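Local atomic coordinates of pyridoxine 4-oxidase (Mesorhizobium loti, PDB entry 4HA6), a protein that catalyses the FAD-dependent oxidation of pyridoxine to pyridoxal with oxygen as electron acceptor, as a member of the GMC oxidoreductase family. Residues A[154-159]-A[412-417]; A[259-264]-A[371-376]; A[299-304]-A[417-422]. All coordinates share one frame; numbering follows the deposited sequence.

How the contacts relate
From the N terminus, helix 152-163 supplies 154-159, the first half of contact 1; its partner 412-417 arrives 253 residues later and closes the widest loop. Contact 2 opens and closes within that loop, joining the end of helix 252-262 to the region leaving strand 370-372. Contact 3 starts between the two halves of contact 2 and ends at 417-422, so it crosses both. Contacts 1 and 3 share W417, and the G416 carbonyl probably accepts a hydrogen bond from R303. Together they tie helix 152-163 and strand 293-302 to the chain around strand 418-421, whereas contact 2, its centre about 49 Å from that of contact 1, lies beyond the chain's centre beside the FAD.

Contact 1 of 3, residues A[154-159]-A[412-417]; sequences ARAFIE and DELAGW
The indole of W417 is the flat group that meets the helix, and A156 reaches it obliquely, with the methyl CB 4.0 Å from CD1 on the pyrrole side of the ring. P152 and L153 of the same helix, together with P307, touch the indole as well, and W417 is thereby settled against the start of helix 152-163. The other ring, that of F157, leaves the helix in a direction away from 412-417 and packs on S316, V335 and C337 of the sheet beneath; what F157 gives this contact is chiefly its backbone, whose N lies 4.0 Å from CD2 of L414.

A156 is the small residue at the centre. Its CB points at the turn and rests 3.5 Å from the carbonyl O of E413, and 3.8 Å from CD2 of L414. The leucine leaves its backbone at a slant, but the end of its side chain swings back to the helix, where one branch fits beside A156. The small methyl of A156 lets the turn come close, with the CA atoms of A156 and L414 only 5.6 Å apart.

Nearer the surface, E413 runs past the helix with its aliphatic part: CG lies 3.8 Å from the carbonyl O of E159. Its CG stands opposite the carbonyl carbon (chi1 -69°) and the chain then bends at chi2, which carries the carboxylate off toward R411. E159 likewise sends its acid to R168, so each of the two glutamates has a basic partner of its own. The arrangement is helix-on-turn packing by van der Waals contact: a short 3-10 turn leading into strand 418-421 is laid against a helix that, through F157, covers the antiparallel sheet of what is probably the substrate-binding domain of this GMC oxidoreductase.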
loop_
_atom_site.group_PDB
_atom_site.type_symbol
_atom_site.label_atom_id
_atom_site.label_comp_id
_atom_site.label_asym_id
_atom_site.label_seq_id
_atom_site.Cartn_x
_atom_site.Cartn_y
_atom_site.Cartn_z
ATOM N N ALA A 154 11.013 -4.485 20.941
ATOM C CA ALA A 154 11.336 -3.568 19.845
ATOM C C ALA A 154 12.503 -2.648 20.198
ATOM O O ALA A 154 13.350 -2.346 19.347
ATOM C CB ALA A 154 10.122 -2.755 19.436
ATOM N N ARG A 155 12.564 -2.198 21.448
ATOM C CA ARG A 155 13.682 -1.352 21.845
ATOM C C ARG A 155 14.989 -2.131 21.788
ATOM O O ARG A 155 16.047 -1.580 21.472
ATOM C CB ARG A 155 13.464 -0.753 23.239
ATOM C CG ARG A 155 12.387 0.317 23.281
ATOM C CD ARG A 155 12.301 0.963 24.654
ATOM N NE ARG A 155 11.077 0.586 25.360
ATOM C CZ ARG A 155 11.037 -0.281 26.370
ATOM N NH1 ARG A 155 12.157 -0.859 26.796
ATOM N NH2 ARG A 155 9.877 -0.563 26.956
ATOM N N ALA A 156 14.913 -3.415 22.110
ATOM C CA ALA A 156 16.085 -4.270 22.104
ATOM C C ALA A 156 16.534 -4.480 20.655
ATOM O O ALA A 156 17.740 -4.519 20.351
ATOM C CB ALA A 156 15.762 -5.586 22.768
ATOM N N PHE A 157 15.555 -4.613 19.764
ATOM C CA PHE A 157 15.826 -4.788 18.347
ATOM C C PHE A 157 16.509 -3.526 17.832
ATOM O O PHE A 157 17.517 -3.590 17.115
ATOM C CB PHE A 157 14.509 -5.030 17.623
ATOM C CG PHE A 157 14.611 -5.001 16.126
ATOM C CD1 PHE A 157 15.112 -6.097 15.427
ATOM C CD2 PHE A 157 14.155 -3.897 15.409
ATOM C CE1 PHE A 157 15.183 -6.086 14.035
ATOM C CE2 PHE A 157 14.222 -3.872 14.013
ATOM C CZ PHE A 157 14.737 -4.966 13.327
ATOM N N ILE A 158 15.967 -2.382 18.231
ATOM C CA ILE A 158 16.488 -1.089 17.795
ATOM C C ILE A 158 17.941 -0.936 18.241
ATOM O O ILE A 158 18.791 -0.512 17.455
ATOM C CB ILE A 158 15.572 0.065 18.282
ATOM C CG1 ILE A 158 14.329 0.147 17.386
ATOM C CG2 ILE A 158 16.286 1.423 18.264
ATOM C CD1 ILE A 158 13.266 1.086 17.886
ATOM N N GLU A 159 18.227 -1.321 19.484
ATOM C CA GLU A 159 19.596 -1.320 20.008
ATOM C C GLU A 159 20.532 -2.245 19.227
ATOM O O GLU A 159 21.693 -1.915 18.994
ATOM C CB GLU A 159 19.599 -1.737 21.480
ATOM C CG GLU A 159 19.109 -0.652 22.421
ATOM C CD GLU A 159 20.005 0.571 22.389
ATOM O OE1 GLU A 159 21.230 0.413 22.170
ATOM O OE2 GLU A 159 19.484 1.687 22.576
ATOM N N ASP A 412 23.927 -9.632 20.894
ATOM C CA ASP A 412 23.862 -9.558 22.356
ATOM C C ASP A 412 22.747 -8.649 22.878
ATOM O O ASP A 412 22.209 -8.880 23.958
ATOM C CB ASP A 412 25.188 -9.044 22.907
ATOM C CG ASP A 412 26.253 -10.110 22.960
ATOM O OD1 ASP A 412 25.928 -11.301 22.735
ATOM O OD2 ASP A 412 27.416 -9.748 23.243
ATOM N N GLU A 413 22.414 -7.607 22.121
ATOM C CA GLU A 413 21.356 -6.674 22.516
ATOM C C GLU A 413 19.985 -7.342 22.599
ATOM O O GLU A 413 19.056 -6.783 23.192
ATOM C CB GLU A 413 21.299 -5.484 21.553
ATOM C CG GLU A 413 22.503 -4.541 21.655
ATOM C CD GLU A 413 23.772 -5.121 21.044
ATOM O OE1 GLU A 413 24.845 -4.521 21.251
ATOM O OE2 GLU A 413 23.707 -6.161 20.351
ATOM N N LEU A 414 19.859 -8.530 22.009
ATOM C CA LEU A 414 18.594 -9.286 22.050
ATOM C C LEU A 414 18.694 -10.562 22.912
ATOM O O LEU A 414 17.741 -11.338 23.005
ATOM C CB LEU A 414 18.127 -9.632 20.629
ATOM C CG LEU A 414 17.315 -8.593 19.852
ATOM C CD1 LEU A 414 17.320 -8.939 18.372
ATOM C CD2 LEU A 414 15.884 -8.517 20.363
ATOM N N ALA A 415 19.849 -10.753 23.549
ATOM C CA ALA A 415 20.103 -11.912 24.395
ATOM C C ALA A 415 19.136 -12.019 25.573
ATOM O O ALA A 415 18.924 -13.110 26.117
ATOM C CB ALA A 415 21.535 -11.877 24.901
ATOM N N GLY A 416 18.552 -10.898 25.978
ATOM C CA GLY A 416 17.573 -10.931 27.052
ATOM C C GLY A 416 16.268 -11.572 26.602
ATOM O O GLY A 416 15.491 -12.083 27.426
ATOM N N TRP A 417 16.019 -11.561 25.294
ATOM C CA TRP A 417 14.748 -12.077 24.777
ATOM C C TRP A 417 14.887 -13.422 24.083
ATOM O O TRP A 417 13.953 -14.233 24.099
ATOM C CB TRP A 417 14.109 -11.068 23.814
ATOM C CG TRP A 417 13.566 -9.896 24.523
ATOM C CD1 TRP A 417 14.193 -8.700 24.750
ATOM C CD2 TRP A 417 12.284 -9.803 25.140
ATOM N NE1 TRP A 417 13.367 -7.869 25.477
ATOM C CE2 TRP A 417 12.187 -8.528 25.725
ATOM C CE3 TRP A 417 11.204 -10.680 25.257
ATOM C CZ2 TRP A 417 11.050 -8.106 26.413
ATOM C CZ3 TRP A 417 10.080 -10.264 25.931
ATOM C CH2 TRP A 417 10.007 -8.990 26.499
#

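Contact 2 of 3, residues A[259-264]-A[371-376]; sequences LLMRSG and VRISGP
M261 and I373 bury the most surface here, their side chains sliding past one another in opposite directions. The methionine heads out from the last turn of helix 252-262, with CG and SD extended, and then bends at chi3 (-90°), which brings CE to 3.5 Å from the carbonyl O of V371. Its CB meets I373 CD1 at 3.6 Å. The isoleucine is pushed back toward the helix: CG1 sits between the backbone N and the carbonyl carbon (chi1 52°), the crowded position, so that CD1 ends 3.9 Å from the backbone N of R262. Beyond the pair, L271 of helix 268-273 touches both residues and continues the apolar core.

R262, the third contributor, brings its carbon chain and not its charge to the contact. CD lies 3.3 Å from the carbonyl O of P376, and CG follows at 3.5 Å from the same P376 O. A bend at chi3 then turns the guanidinium back over its own helix, one face over L259 CA, which stands 3.6 Å from the guanidinium plane and toward its rim. There NE donates to the carbonyl of R219, and NH2 makes a weak bond to that of V218.

G264 ends the helix with positive phi in a Schellman motif, while S263 OG donates to L259 O (2.8 Å) and is also bonded to L221 N. The whole is a helix C-terminus packed on the loop that connects the two antiparallel strands 370-372 and 383-385, and it borders the FAD site: R262 touches the cofactor and is one of its pocket residues.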
loop_
_atom_site.group_PDB
_atom_site.type_symbol
_atom_site.label_atom_id
_atom_site.label_comp_id
_atom_site.label_asym_id
_atom_site.label_seq_id
_atom_site.Cartn_x
_atom_site.Cartn_y
_atom_site.Cartn_z
ATOM N N LEU A 259 -12.033 -2.355 -13.663
ATOM C CA LEU A 259 -13.137 -1.537 -14.156
ATOM C C LEU A 259 -12.857 -1.118 -15.582
ATOM O O LEU A 259 -13.757 -1.144 -16.430
ATOM C CB LEU A 259 -13.343 -0.298 -13.282
ATOM C CG LEU A 259 -14.393 0.694 -13.794
ATOM C CD1 LEU A 259 -15.740 -0.003 -14.100
ATOM C CD2 LEU A 259 -14.577 1.834 -12.802
ATOM N N LEU A 260 -11.617 -0.721 -15.853
ATOM C CA LEU A 260 -11.254 -0.299 -17.209
ATOM C C LEU A 260 -11.426 -1.455 -18.207
ATOM O O LEU A 260 -11.995 -1.263 -19.303
ATOM C CB LEU A 260 -9.842 0.297 -17.247
ATOM C CG LEU A 260 -9.664 1.600 -16.448
ATOM C CD1 LEU A 260 -8.203 1.978 -16.330
ATOM C CD2 LEU A 260 -10.464 2.756 -17.067
ATOM N N MET A 261 -10.991 -2.657 -17.821
ATOM C CA MET A 261 -11.122 -3.809 -18.717
ATOM C C MET A 261 -12.590 -4.210 -18.957
ATOM O O MET A 261 -12.998 -4.441 -20.104
ATOM C CB MET A 261 -10.266 -4.985 -18.228
ATOM C CG MET A 261 -8.762 -4.690 -18.222
ATOM S SD MET A 261 -7.750 -6.131 -17.739
ATOM C CE MET A 261 -7.641 -5.945 -15.943
ATOM N N ARG A 262 -13.384 -4.264 -17.885
ATOM C CA ARG A 262 -14.836 -4.490 -18.003
ATOM C C ARG A 262 -15.500 -3.482 -18.953
ATOM O O ARG A 262 -16.521 -3.791 -19.564
ATOM C CB ARG A 262 -15.533 -4.444 -16.624
ATOM C CG ARG A 262 -15.394 -5.724 -15.791
ATOM C CD ARG A 262 -16.351 -5.752 -14.586
ATOM N NE ARG A 262 -16.429 -4.467 -13.883
ATOM C CZ ARG A 262 -15.686 -4.136 -12.826
ATOM N NH1 ARG A 262 -14.801 -4.994 -12.328
ATOM N NH2 ARG A 262 -15.826 -2.942 -12.259
ATOM N N SER A 263 -14.912 -2.285 -19.064
ATOM C CA SER A 263 -15.454 -1.216 -19.897
ATOM C C SER A 263 -14.904 -1.288 -21.310
ATOM O O SER A 263 -15.201 -0.427 -22.140
ATOM C CB SER A 263 -15.139 0.154 -19.302
ATOM O OG SER A 263 -15.616 0.266 -17.974
ATOM N N GLY A 264 -14.103 -2.317 -21.584
ATOM C CA GLY A 264 -13.559 -2.504 -22.916
ATOM C C GLY A 264 -12.332 -1.648 -23.138
ATOM O O GLY A 264 -11.958 -1.375 -24.281
ATOM N N VAL A 371 -2.454 -8.138 -13.681
ATOM C CA VAL A 371 -3.832 -8.478 -13.308
ATOM C C VAL A 371 -4.662 -8.435 -14.587
ATOM O O VAL A 371 -4.550 -7.483 -15.373
ATOM C CB VAL A 371 -4.441 -7.458 -12.324
ATOM C CG1 VAL A 371 -5.745 -8.002 -11.742
ATOM C CG2 VAL A 371 -3.472 -7.138 -11.209
ATOM N N ARG A 372 -5.481 -9.467 -14.795
ATOM C CA ARG A 372 -6.358 -9.589 -15.968
ATOM C C ARG A 372 -7.762 -9.936 -15.493
ATOM O O ARG A 372 -7.904 -10.726 -14.562
ATOM C CB ARG A 372 -5.912 -10.758 -16.854
ATOM C CG ARG A 372 -4.686 -10.525 -17.697
ATOM C CD ARG A 372 -4.327 -11.813 -18.468
ATOM N NE ARG A 372 -3.488 -12.727 -17.691
ATOM C CZ ARG A 372 -3.681 -14.041 -17.592
ATOM N NH1 ARG A 372 -4.702 -14.624 -18.208
ATOM N NH2 ARG A 372 -2.854 -14.774 -16.865
ATOM N N ILE A 373 -8.793 -9.382 -16.129
ATOM C CA ILE A 373 -10.158 -9.831 -15.826
ATOM C C ILE A 373 -10.339 -11.228 -16.427
ATOM O O ILE A 373 -9.760 -11.524 -17.495
ATOM C CB ILE A 373 -11.239 -8.887 -16.409
ATOM C CG1 ILE A 373 -11.009 -8.640 -17.903
ATOM C CG2 ILE A 373 -11.279 -7.548 -15.644
ATOM C CD1 ILE A 373 -12.191 -7.948 -18.607
ATOM N N SER A 374 -11.120 -12.085 -15.762
ATOM C CA SER A 374 -11.412 -13.422 -16.306
ATOM C C SER A 374 -12.721 -13.457 -17.111
ATOM O O SER A 374 -12.980 -14.396 -17.879
ATOM C CB SER A 374 -11.453 -14.479 -15.185
ATOM O OG SER A 374 -12.568 -14.286 -14.309
ATOM N N GLY A 375 -13.556 -12.441 -16.934
ATOM C CA GLY A 375 -14.820 -12.385 -17.655
ATOM C C GLY A 375 -15.382 -10.985 -17.508
ATOM O O GLY A 375 -14.745 -10.135 -16.874
ATOM N N PRO A 376 -16.575 -10.737 -18.072
ATOM C CA PRO A 376 -17.140 -9.383 -17.996
ATOM C C PRO A 376 -17.786 -9.058 -16.642
ATOM O O PRO A 376 -18.043 -7.881 -16.376
ATOM C CB PRO A 376 -18.235 -9.392 -19.084
ATOM C CG PRO A 376 -18.182 -10.782 -19.752
ATOM C CD PRO A 376 -17.437 -11.676 -18.816
#

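Contact 3 of 3, residues A[299-304]-A[417-422]; sequences LYAARK and WREREL
With CG opposite the carbonyl carbon (chi1 -65°), Y300 swings its ring back across the neighbouring strand, while E421 extends from its own backbone with CG opposite N (chi1 -172°); the two side chains therefore lie across one another on one face of the sheet. Y300 CD1 comes within 3.6 Å of E421 CA, and CE1 runs along the glutamate's CB and CG. R418 lies beside the same ring, pointing the same way, its CG 3.9 Å from Y300 CD1. The polar ends go to others: the hydroxyl of Y300 bonds to N298, E421 reaches R406 and G425, and R418 donates to the carbonyl of R411. Were Y300 cut back to an alanine, the methylenes of R418 and E421 would probably lose the ring they pack on, and N298 and H410 their hydroxyl and edge-to-face partners.

A301 points to the other face, as does R420. L422 packs with CG 3.9 Å from A301 CB, and its CD1 touches L299 CD1 at 3.6 Å. Four backbone hydrogen bonds join the two segments. L422 N donates to L299 O, and A301 N to R420 O at 2.8 Å. E419 N returns to A301 O, and R303 N to W417 O at 2.7 Å, a straight bond (170°) that nonetheless approaches from above the carbonyl plane. K304 extends over the indole of W417, at most a weak cation-pi attraction.

Because E419 and R420 both sit opposite A301, the register slips by one residue before the A302-R418 pair. This is a classic beta bulge in an antiparallel pairing, by which strand 418-421 is added to strand 293-302 of the six-stranded sheet.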
loop_
_atom_site.group_PDB
_atom_site.type_symbol
_atom_site.label_atom_id
_atom_site.label_comp_id
_atom_site.label_asym_id
_atom_site.label_seq_id
_atom_site.Cartn_x
_atom_site.Cartn_y
_atom_site.Cartn_z
ATOM N N LEU A 299 12.222 -16.681 12.775
ATOM C CA LEU A 299 11.435 -16.961 13.980
ATOM C C LEU A 299 12.332 -17.358 15.154
ATOM O O LEU A 299 13.153 -18.274 15.019
ATOM C CB LEU A 299 10.481 -18.127 13.686
ATOM C CG LEU A 299 9.113 -18.279 14.358
ATOM C CD1 LEU A 299 8.913 -19.708 14.909
ATOM C CD2 LEU A 299 8.837 -17.208 15.409
ATOM N N TYR A 300 12.162 -16.690 16.297
ATOM C CA TYR A 300 12.968 -16.964 17.504
ATOM C C TYR A 300 12.131 -17.420 18.696
ATOM O O TYR A 300 11.154 -16.763 19.076
ATOM C CB TYR A 300 13.754 -15.712 17.922
ATOM C CG TYR A 300 14.790 -15.296 16.915
ATOM C CD1 TYR A 300 16.090 -15.778 17.000
ATOM C CD2 TYR A 300 14.464 -14.444 15.852
ATOM C CE1 TYR A 300 17.059 -15.416 16.064
ATOM C CE2 TYR A 300 15.427 -14.072 14.907
ATOM C CZ TYR A 300 16.722 -14.566 15.024
ATOM O OH TYR A 300 17.688 -14.216 14.107
ATOM N N ALA A 301 12.525 -18.530 19.311
ATOM C CA ALA A 301 11.926 -18.922 20.582
ATOM C C ALA A 301 12.320 -17.873 21.616
ATOM O O ALA A 301 13.486 -17.453 21.664
ATOM C CB ALA A 301 12.426 -20.306 21.005
ATOM N N ALA A 302 11.370 -17.440 22.442
ATOM C CA ALA A 302 11.683 -16.424 23.452
ATOM C C ALA A 302 12.113 -17.040 24.781
ATOM O O ALA A 302 11.583 -18.076 25.195
ATOM C CB ALA A 302 10.517 -15.471 23.653
ATOM N N ARG A 303 13.063 -16.376 25.440
ATOM C CA ARG A 303 13.636 -16.813 26.712
ATOM C C ARG A 303 12.667 -16.526 27.860
ATOM O O ARG A 303 12.820 -17.045 28.967
ATOM C CB ARG A 303 14.962 -16.072 26.962
ATOM C CG ARG A 303 15.874 -16.739 27.980
ATOM C CD ARG A 303 17.154 -15.942 28.189
ATOM N NE ARG A 303 16.826 -14.602 28.605
ATOM C CZ ARG A 303 16.701 -14.229 29.871
ATOM N NH1 ARG A 303 16.920 -15.093 30.867
ATOM N NH2 ARG A 303 16.372 -12.980 30.138
ATOM N N LYS A 304 11.680 -15.679 27.592
ATOM C CA LYS A 304 10.667 -15.330 28.581
ATOM C C LYS A 304 9.406 -14.863 27.850
ATOM O O LYS A 304 9.466 -14.606 26.651
ATOM C CB LYS A 304 11.211 -14.262 29.523
ATOM C CG LYS A 304 11.753 -13.014 28.862
ATOM C CD LYS A 304 12.689 -12.324 29.850
ATOM C CE LYS A 304 13.002 -10.894 29.473
ATOM N NZ LYS A 304 13.784 -10.264 30.589
ATOM N N TRP A 417 16.019 -11.561 25.294
ATOM C CA TRP A 417 14.748 -12.077 24.777
ATOM C C TRP A 417 14.887 -13.422 24.083
ATOM O O TRP A 417 13.953 -14.233 24.099
ATOM C CB TRP A 417 14.109 -11.068 23.814
ATOM C CG TRP A 417 13.566 -9.896 24.523
ATOM C CD1 TRP A 417 14.193 -8.700 24.750
ATOM C CD2 TRP A 417 12.284 -9.803 25.140
ATOM N NE1 TRP A 417 13.367 -7.869 25.477
ATOM C CE2 TRP A 417 12.187 -8.528 25.725
ATOM C CE3 TRP A 417 11.204 -10.680 25.257
ATOM C CZ2 TRP A 417 11.050 -8.106 26.413
ATOM C CZ3 TRP A 417 10.080 -10.264 25.931
ATOM C CH2 TRP A 417 10.007 -8.990 26.499
ATOM N N ARG A 418 16.054 -13.645 23.478
ATOM C CA ARG A 418 16.271 -14.770 22.579
ATOM C C ARG A 418 16.621 -16.036 23.349
ATOM O O ARG A 418 17.568 -16.047 24.130
ATOM C CB ARG A 418 17.406 -14.425 21.588
ATOM C CG ARG A 418 17.705 -15.507 20.552
ATOM C CD ARG A 418 18.974 -15.190 19.728
ATOM N NE ARG A 418 20.174 -15.166 20.572
ATOM C CZ ARG A 418 20.833 -14.060 20.908
ATOM N NH1 ARG A 418 20.430 -12.879 20.456
ATOM N NH2 ARG A 418 21.902 -14.130 21.687
ATOM N N GLU A 419 15.863 -17.106 23.139
ATOM C CA GLU A 419 16.270 -18.405 23.675
ATOM C C GLU A 419 17.118 -19.097 22.601
ATOM O O GLU A 419 18.245 -19.534 22.860
ATOM C CB GLU A 419 15.045 -19.239 24.095
ATOM C CG GLU A 419 15.274 -20.745 24.191
ATOM C CD GLU A 419 15.988 -21.171 25.462
ATOM O OE1 GLU A 419 16.308 -20.300 26.304
ATOM O OE2 GLU A 419 16.224 -22.391 25.616
ATOM N N ARG A 420 16.579 -19.148 21.384
ATOM C CA ARG A 420 17.299 -19.654 20.215
ATOM C C ARG A 420 16.474 -19.402 18.954
ATOM O O ARG A 420 15.264 -19.142 19.033
ATOM C CB ARG A 420 17.559 -21.155 20.335
ATOM C CG ARG A 420 16.280 -21.980 20.312
ATOM C CD ARG A 420 16.568 -23.453 20.039
ATOM N NE ARG A 420 15.346 -24.199 19.741
ATOM C CZ ARG A 420 14.476 -24.601 20.665
ATOM N NH1 ARG A 420 14.693 -24.325 21.945
ATOM N NH2 ARG A 420 13.387 -25.277 20.312
ATOM N N GLU A 421 17.125 -19.491 17.794
ATOM C CA GLU A 421 16.431 -19.369 16.515
ATOM C C GLU A 421 15.672 -20.653 16.228
ATOM O O GLU A 421 16.222 -21.751 16.374
ATOM C CB GLU A 421 17.433 -19.114 15.384
ATOM C CG GLU A 421 16.808 -18.778 14.033
ATOM C CD GLU A 421 17.848 -18.648 12.921
ATOM O OE1 GLU A 421 18.314 -17.522 12.655
ATOM O OE2 GLU A 421 18.196 -19.674 12.305
ATOM N N LEU A 422 14.408 -20.523 15.836
ATOM C CA LEU A 422 13.641 -21.671 15.362
ATOM C C LEU A 422 13.735 -21.782 13.823
ATOM O O LEU A 422 13.904 -22.871 13.283
ATOM C CB LEU A 422 12.182 -21.574 15.833
ATOM C CG LEU A 422 11.984 -21.494 17.359
ATOM C CD1 LEU A 422 10.528 -21.201 17.759
ATOM C CD2 LEU A 422 12.458 -22.777 18.029
#